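Local atomic coordinates of periplasmic solute binding protein (Candidatus liberibacter, PDB entry 4CL2), a protein that probably captures manganese or zinc ions in the periplasm and hands them on to a membrane transporter for uptake into the cell. Residues 11-16 with 257-262; 170-175 with 245-250; 209-214 with 234-239. All blocks are in the same frame, centred on the assembly; numbering follows the deposited sequence.

Contact 1 (11-16 with 257-262); sequences FSIIGD and PTYLDL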
# COMPACT_ATOMS: atom_id res chain seq x y z
N PHE A 11 -7.63 -5.73 -3.94
CA PHE A 11 -8.05 -4.40 -3.51
C PHE A 11 -7.56 -3.32 -4.44
O PHE A 11 -6.89 -3.55 -5.46
CB PHE A 11 -7.65 -4.15 -2.02
CG PHE A 11 -6.19 -3.70 -1.81
CD1 PHE A 11 -5.11 -4.50 -2.12
CD2 PHE A 11 -5.95 -2.45 -1.26
CE1 PHE A 11 -3.80 -4.09 -1.86
CE2 PHE A 11 -4.64 -2.02 -1.01
CZ PHE A 11 -3.57 -2.84 -1.31
N SER A 12 -8.04 -2.09 -4.17
CA SER A 12 -7.99 -1.02 -5.17
C SER A 12 -6.61 -0.72 -5.68
O SER A 12 -6.42 -0.45 -6.86
CB SER A 12 -8.62 0.28 -4.60
OG SER A 12 -8.04 0.68 -3.34
N ILE A 13 -5.62 -0.76 -4.82
CA ILE A 13 -4.28 -0.41 -5.24
C ILE A 13 -3.78 -1.40 -6.29
O ILE A 13 -3.23 -0.99 -7.32
CB ILE A 13 -3.32 -0.32 -4.08
CG1 ILE A 13 -3.77 0.90 -3.21
CG2 ILE A 13 -1.86 -0.28 -4.56
CD1 ILE A 13 -2.80 1.13 -2.04
N ILE A 14 -3.96 -2.68 -6.04
CA ILE A 14 -3.54 -3.68 -7.04
C ILE A 14 -4.34 -3.62 -8.33
O ILE A 14 -3.79 -3.70 -9.43
CB ILE A 14 -3.54 -5.09 -6.41
CG1 ILE A 14 -2.52 -5.15 -5.26
CG2 ILE A 14 -3.29 -6.19 -7.44
CD1 ILE A 14 -2.52 -6.48 -4.51
N GLY A 15 -5.64 -3.35 -8.22
CA GLY A 15 -6.45 -3.15 -9.40
C GLY A 15 -5.96 -2.04 -10.29
O GLY A 15 -5.91 -2.19 -11.54
N ASP A 16 -5.57 -0.92 -9.68
CA ASP A 16 -5.11 0.22 -10.46
C ASP A 16 -3.75 -0.05 -11.12
O ASP A 16 -3.50 0.31 -12.31
CB ASP A 16 -5.03 1.48 -9.58
CG ASP A 16 -4.58 2.67 -10.36
OD1 ASP A 16 -5.35 3.21 -11.17
OD2 ASP A 16 -3.40 3.04 -10.21
N PRO A 257 -6.70 8.98 -6.39
CA PRO A 257 -7.63 8.05 -7.08
C PRO A 257 -6.87 6.95 -7.86
O PRO A 257 -7.50 6.07 -8.45
CB PRO A 257 -8.37 8.95 -8.00
CG PRO A 257 -7.37 9.98 -8.42
CD PRO A 257 -6.71 10.29 -7.06
N THR A 258 -5.56 7.02 -7.90
CA THR A 258 -4.70 6.01 -8.54
C THR A 258 -3.53 5.69 -7.64
O THR A 258 -3.21 6.45 -6.72
CB THR A 258 -4.14 6.50 -9.91
OG1 THR A 258 -3.13 7.51 -9.70
CG2 THR A 258 -5.18 7.09 -10.81
N TYR A 259 -2.84 4.58 -7.88
CA TYR A 259 -1.69 4.26 -7.08
C TYR A 259 -0.60 5.31 -7.17
O TYR A 259 -0.00 5.71 -6.14
CB TYR A 259 -1.14 2.89 -7.49
CG TYR A 259 0.18 2.44 -6.82
CD1 TYR A 259 0.30 2.38 -5.49
CD2 TYR A 259 1.24 2.03 -7.55
CE1 TYR A 259 1.46 1.91 -4.84
CE2 TYR A 259 2.38 1.54 -6.97
CZ TYR A 259 2.50 1.48 -5.61
OH TYR A 259 3.64 1.00 -5.00
N LEU A 260 -0.26 5.72 -8.39
CA LEU A 260 0.71 6.80 -8.55
C LEU A 260 0.30 8.05 -7.77
O LEU A 260 1.14 8.61 -7.06
CB LEU A 260 0.93 7.13 -10.01
CG LEU A 260 2.00 8.19 -10.34
CD1 LEU A 260 2.39 8.07 -11.76
CD2 LEU A 260 1.44 9.57 -10.13
N ASP A 261 -0.96 8.47 -7.85
CA ASP A 261 -1.43 9.64 -7.13
C ASP A 261 -1.36 9.44 -5.62
O ASP A 261 -1.06 10.38 -4.90
CB ASP A 261 -2.83 9.98 -7.48
CG ASP A 261 -2.99 10.47 -8.94
OD1 ASP A 261 -2.05 10.89 -9.56
OD2 ASP A 261 -4.11 10.45 -9.42
N LEU A 262 -1.60 8.24 -5.16
CA LEU A 262 -1.50 7.92 -3.75
C LEU A 262 -0.09 8.06 -3.25
O LEU A 262 0.17 8.70 -2.20
CB LEU A 262 -2.00 6.50 -3.45
CG LEU A 262 -1.93 6.02 -1.99
CD1 LEU A 262 -3.16 5.14 -1.70
CD2 LEU A 262 -0.67 5.25 -1.78
O HOH W 1 -1.33 4.59 -10.92
O HOH W 2 -7.82 4.16 -10.40

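Contact 2 (170-175 with 245-250); sequences TSEGCL and YVDSLS. With MN (manganese (II) ion), chain L; SO4 (sulfate ion), chain F.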
# COMPACT_ATOMS: atom_id res chain seq x y z
N THR A 170 3.54 7.66 12.37
CA THR A 170 2.20 7.54 11.83
C THR A 170 1.33 6.87 12.89
O THR A 170 1.81 6.55 13.99
CB THR A 170 2.14 6.71 10.57
OG1 THR A 170 2.70 5.44 10.85
CG2 THR A 170 2.89 7.36 9.43
N SER A 171 0.06 6.68 12.56
CA SER A 171 -0.86 6.08 13.52
C SER A 171 -0.77 4.55 13.29
O SER A 171 -0.32 3.84 14.21
CB SER A 171 -2.30 6.63 13.28
OG SER A 171 -2.30 8.02 13.63
N GLU A 172 -1.29 4.08 12.20
CA GLU A 172 -1.03 2.70 11.75
C GLU A 172 0.41 2.56 11.28
O GLU A 172 1.01 3.52 10.80
CB GLU A 172 -1.95 2.34 10.58
CG GLU A 172 -1.97 0.85 10.29
CD GLU A 172 -2.70 0.50 8.99
OE1 GLU A 172 -2.62 1.23 8.01
OE2 GLU A 172 -3.30 -0.54 8.89
N GLY A 173 0.99 1.35 11.42
CA GLY A 173 2.38 1.12 10.90
C GLY A 173 2.42 0.97 9.39
O GLY A 173 2.89 -0.05 8.84
N CYS A 174 1.98 2.00 8.69
CA CYS A 174 1.78 1.93 7.27
C CYS A 174 3.02 2.31 6.46
O CYS A 174 2.99 2.17 5.26
CB CYS A 174 0.62 2.86 6.88
SG CYS A 174 0.79 4.56 7.41
N LEU A 175 4.04 2.86 7.10
CA LEU A 175 5.21 3.40 6.34
C LEU A 175 6.46 2.61 6.59
O LEU A 175 7.57 3.08 6.21
CB LEU A 175 5.51 4.90 6.61
CG LEU A 175 4.38 5.86 6.24
CD1 LEU A 175 4.78 7.30 6.54
CD2 LEU A 175 3.88 5.71 4.82
N TYR A 245 -2.71 9.08 2.69
CA TYR A 245 -3.50 8.03 1.97
C TYR A 245 -2.55 6.84 1.78
O TYR A 245 -1.48 6.91 1.10
CB TYR A 245 -3.98 8.53 0.59
CG TYR A 245 -5.14 9.45 0.72
CD1 TYR A 245 -4.97 10.73 1.10
CD2 TYR A 245 -6.43 8.97 0.54
CE1 TYR A 245 -6.03 11.58 1.27
CE2 TYR A 245 -7.51 9.82 0.74
CZ TYR A 245 -7.29 11.10 1.10
OH TYR A 245 -8.33 12.01 1.31
N VAL A 246 -2.90 5.72 2.40
CA VAL A 246 -2.05 4.52 2.42
C VAL A 246 -2.77 3.19 2.19
O VAL A 246 -2.23 2.32 1.51
CB VAL A 246 -1.19 4.42 3.69
CG1 VAL A 246 -0.27 5.61 3.84
CG2 VAL A 246 -2.04 4.27 4.93
N ASP A 247 -3.99 3.01 2.71
CA ASP A 247 -4.63 1.68 2.74
C ASP A 247 -5.62 1.44 1.62
O ASP A 247 -6.05 0.32 1.44
CB ASP A 247 -5.34 1.48 4.07
CG ASP A 247 -4.36 1.17 5.21
OD1 ASP A 247 -3.24 0.76 4.90
OD2 ASP A 247 -4.77 1.40 6.36
N SER A 248 -6.04 2.51 0.93
CA SER A 248 -7.03 2.44 -0.13
C SER A 248 -6.82 3.62 -1.03
O SER A 248 -6.43 4.68 -0.56
CB SER A 248 -8.42 2.54 0.50
OG SER A 248 -9.46 2.61 -0.47
N LEU A 249 -7.12 3.48 -2.30
CA LEU A 249 -7.27 4.65 -3.16
C LEU A 249 -8.40 5.51 -2.61
O LEU A 249 -9.35 4.99 -1.97
CB LEU A 249 -7.60 4.25 -4.59
CG LEU A 249 -6.50 3.37 -5.20
CD1 LEU A 249 -6.87 3.10 -6.61
CD2 LEU A 249 -5.12 4.00 -5.15
N SER A 250 -8.34 6.83 -2.88
CA SER A 250 -9.42 7.70 -2.51
C SER A 250 -10.57 7.48 -3.48
O SER A 250 -10.42 6.80 -4.49
CB SER A 250 -8.99 9.18 -2.58
OG SER A 250 -8.77 9.61 -3.92
MN MN L . -3.57 -0.97 6.67
S SO4 F . -11.73 9.73 0.12
O1 SO4 F . -10.80 9.63 1.25
O2 SO4 F . -13.03 9.96 0.79
O3 SO4 F . -11.81 8.50 -0.66
O4 SO4 F . -11.51 10.94 -0.73

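Contact 3 (209-214 with 234-239); sequences QMRSHK and YETNAS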
# COMPACT_ATOMS: atom_id res chain seq x y z
N GLN A 209 9.36 7.70 22.77
CA GLN A 209 10.35 7.81 21.66
C GLN A 209 10.38 9.18 21.00
O GLN A 209 11.45 9.72 20.71
CB GLN A 209 10.13 6.72 20.66
CG GLN A 209 10.50 5.34 21.16
CD GLN A 209 12.01 5.19 21.30
OE1 GLN A 209 12.76 5.64 20.43
NE2 GLN A 209 12.45 4.59 22.38
N MET A 210 9.22 9.80 20.83
CA MET A 210 9.17 11.14 20.28
C MET A 210 9.82 12.20 21.14
O MET A 210 10.48 13.10 20.63
CB MET A 210 7.72 11.53 20.00
CG MET A 210 7.15 10.81 18.79
SD MET A 210 5.38 11.10 18.44
CE MET A 210 5.46 12.75 17.83
N ARG A 211 9.60 12.13 22.45
CA ARG A 211 10.27 13.05 23.34
C ARG A 211 11.77 12.83 23.29
O ARG A 211 12.54 13.77 23.13
CB ARG A 211 9.76 12.89 24.75
CG ARG A 211 8.35 13.41 24.93
CD ARG A 211 8.17 13.89 26.35
NE ARG A 211 9.18 14.87 26.79
CZ ARG A 211 10.07 14.71 27.79
NH1 ARG A 211 10.16 13.58 28.49
NH2 ARG A 211 10.91 15.70 28.09
N SER A 212 12.16 11.57 23.42
CA SER A 212 13.56 11.20 23.48
C SER A 212 14.30 11.69 22.23
O SER A 212 15.39 12.23 22.35
CB SER A 212 13.67 9.69 23.64
OG SER A 212 15.01 9.30 23.52
N HIS A 213 13.70 11.52 21.05
CA HIS A 213 14.32 11.95 19.78
C HIS A 213 13.81 13.26 19.24
O HIS A 213 14.11 13.61 18.14
CB HIS A 213 14.19 10.88 18.70
CG HIS A 213 14.65 9.53 19.15
ND1 HIS A 213 15.97 9.25 19.41
CD2 HIS A 213 13.97 8.39 19.39
CE1 HIS A 213 16.09 8.01 19.82
NE2 HIS A 213 14.88 7.46 19.81
N LYS A 214 13.05 14.02 20.04
CA LYS A 214 12.60 15.34 19.62
C LYS A 214 11.93 15.28 18.25
O LYS A 214 12.14 16.14 17.40
CB LYS A 214 13.75 16.35 19.63
CG LYS A 214 14.17 16.79 21.03
CD LYS A 214 14.98 18.10 20.97
CE LYS A 214 15.40 18.61 22.34
NZ LYS A 214 16.30 17.66 23.04
N TYR A 234 -0.05 16.27 21.30
CA TYR A 234 -0.19 17.10 22.45
C TYR A 234 0.77 16.65 23.57
O TYR A 234 1.47 17.48 24.15
CB TYR A 234 -1.65 17.12 22.96
CG TYR A 234 -1.75 17.69 24.31
CD1 TYR A 234 -1.63 19.07 24.51
CD2 TYR A 234 -1.90 16.88 25.43
CE1 TYR A 234 -1.68 19.62 25.77
CE2 TYR A 234 -1.92 17.42 26.68
CZ TYR A 234 -1.83 18.79 26.85
OH TYR A 234 -1.88 19.34 28.10
N GLU A 235 0.83 15.34 23.80
CA GLU A 235 1.61 14.79 24.94
C GLU A 235 3.12 14.92 24.72
O GLU A 235 3.87 14.94 25.69
CB GLU A 235 1.25 13.31 25.15
CG GLU A 235 -0.04 13.17 25.90
CD GLU A 235 -0.31 11.73 26.35
OE1 GLU A 235 0.52 11.17 27.11
OE2 GLU A 235 -1.36 11.23 25.96
N THR A 236 3.53 15.07 23.46
CA THR A 236 4.93 15.11 23.03
C THR A 236 5.44 16.52 22.68
O THR A 236 6.64 16.72 22.48
CB THR A 236 5.18 14.20 21.84
OG1 THR A 236 4.33 14.56 20.74
CG2 THR A 236 4.98 12.77 22.25
N ASN A 237 4.55 17.50 22.68
CA ASN A 237 4.84 18.81 22.12
C ASN A 237 5.29 18.73 20.69
O ASN A 237 6.03 19.56 20.23
CB ASN A 237 5.88 19.57 22.96
CG ASN A 237 5.30 20.09 24.22
OD1 ASN A 237 5.82 19.87 25.31
ND2 ASN A 237 4.20 20.80 24.08
N ALA A 238 4.84 17.70 20.00
CA ALA A 238 4.96 17.58 18.56
C ALA A 238 3.73 18.22 17.87
O ALA A 238 2.85 18.76 18.52
CB ALA A 238 5.09 16.14 18.17
N SER A 239 3.72 18.16 16.54
CA SER A 239 2.61 18.70 15.75
C SER A 239 1.92 17.57 15.03
O SER A 239 2.55 16.63 14.62
CB SER A 239 3.18 19.66 14.66
OG SER A 239 3.76 20.80 15.31

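Contact 1 (11-16 with 257-262)
Asp16 reaches straight across to the first turn of helix 259-274, its CG swung anti to the backbone N (chi1 -179°), which lays the carboxylate beside the chain at Thr258 and Tyr259. There Asp16 OD2 takes Tyr259 N at 2.8 Å in a nearly straight bond (167°). The N-H arrives from above the carboxylate plane, 60° out of it. A second grip on the same OD2 comes from a water at 2.7 Å, which in turn accepts from Leu260 N; OD1 holds another water that also donates to Pro257 O. The aspartate thus fronts a helix N-terminus, whose dipole would probably favour its charged form. Thr258 is the N-cap of this helix: its OG1 accepts from Asp261 N at 3.0 Å. It is a contact between two helix starts, 12-22 and 259-274, far apart in sequence. Next to the polar grip lies an apolar one. Ile13 CG2 meets the ring obliquely, 3.6 Å from Tyr259 CD1, while on the other branch Ile13 CD1 lies 4.0 Å from Leu262 CD1, the two side chains crossing at about a right angle. Tyr259 carries its hydroxyl onward to the carbonyl of Trp108.

Contact 2 (170-175 with 245-250)
Glu172 sends CG anti to its backbone N (chi1 -166°) and stays extended beyond it, whereas Asp247 tucks CG beside its own N, anti to the carbonyl carbon (chi1 -76°); the two side chains approach each other from opposite directions and meet on the manganese ion. Their carboxylate planes stand 82° apart. Each bites the metal unevenly: Glu172 OE2 binds manganese at 2.3 Å with OE1 further back at 2.7 Å, and Asp247 OD1 binds it at 2.5 Å with OD2 the longer leg. Glu172 OE1 lies 2.7 Å from Asp247 OD2. His106 is the third protein ligand in this model; His39, a ligand in another structure of the protein, does not bind the ion here. The backbone N of Asn193 donates to Glu172 OE2. This is the metal site of a family 9 solute-binding protein. Behind it the contact turns apolar: Val246 CG2 lies 3.6 Å from Cys174 CB, and Val246 CG1 is 4.3 Å from Leu175 CD2. The loop 170-175 joins strand 167-170 to helix 176-182, while the loop 245-250 continues from strand 239-244; Glu221 of strand 217-221 packs against both Cys174 and Val246, and Leu175 touches Ile270 of helix 259-274.

Contact 3 (209-214 with 234-239)
Thr236 OG1 has the carbonyls of Val232 and Ala233, both of its own helix, within hydrogen-bonding range, its one hydrogen shared between them or going to either, and still meets a methyl across the contact: Met210 CE lies 3.6 Å from it. Both segments are helix ends closed by Schellman motifs, with Lys214 and Asn237 as the residues of positive phi. Helix 227-236 is the connection of a beta-alpha-beta unit, running between the parallel neighbours 217-221 and 239-244, and helix 200-212 packs beside it at the surface. The threonine hydroxyl sits between the backbone N and the carbonyl carbon (chi1 57°), where it can turn back to the helix carbonyls; this sends the CG2 branch out against the methionine, 3.8 Å from Met210 CB. Met210 slants across Thr236, and the bend at its last torsion (chi3 73°) carries the methyl on to Ala238, beyond the helix. Met210 also packs on Leu187 of strand 185-188 and Ile218 of strand 217-221. More outward, Arg211 CG comes no nearer than 4.3 Å to Thr236 CA, a loose contact. The tightest carbon pair is Met210 CE to Ala238 CB, 3.4 Å, closer than usual van der Waals contact.

Contacts 1 and 2 adjoin, their centres about 13 Å apart, and touch where 245-250 runs past both segments of contact 1: Leu249 N probably donates a hydrogen bond to Ser12 OG at 3.1 Å, and Leu249 CD2 packs 3.4 Å from Thr258 C. Contact 2 supplies two of the manganese ligands; in contact 1 the side chain of Ile13 is about 9 Å from the ion. Contact 3 belongs to the periphery, its centre about 21 Å from that of contact 2 and about 33 Å from that of contact 1. It is nevertheless tied to the site by the fold, since strand 239-244, which starts at the end of 234-239, leads directly into 245-250.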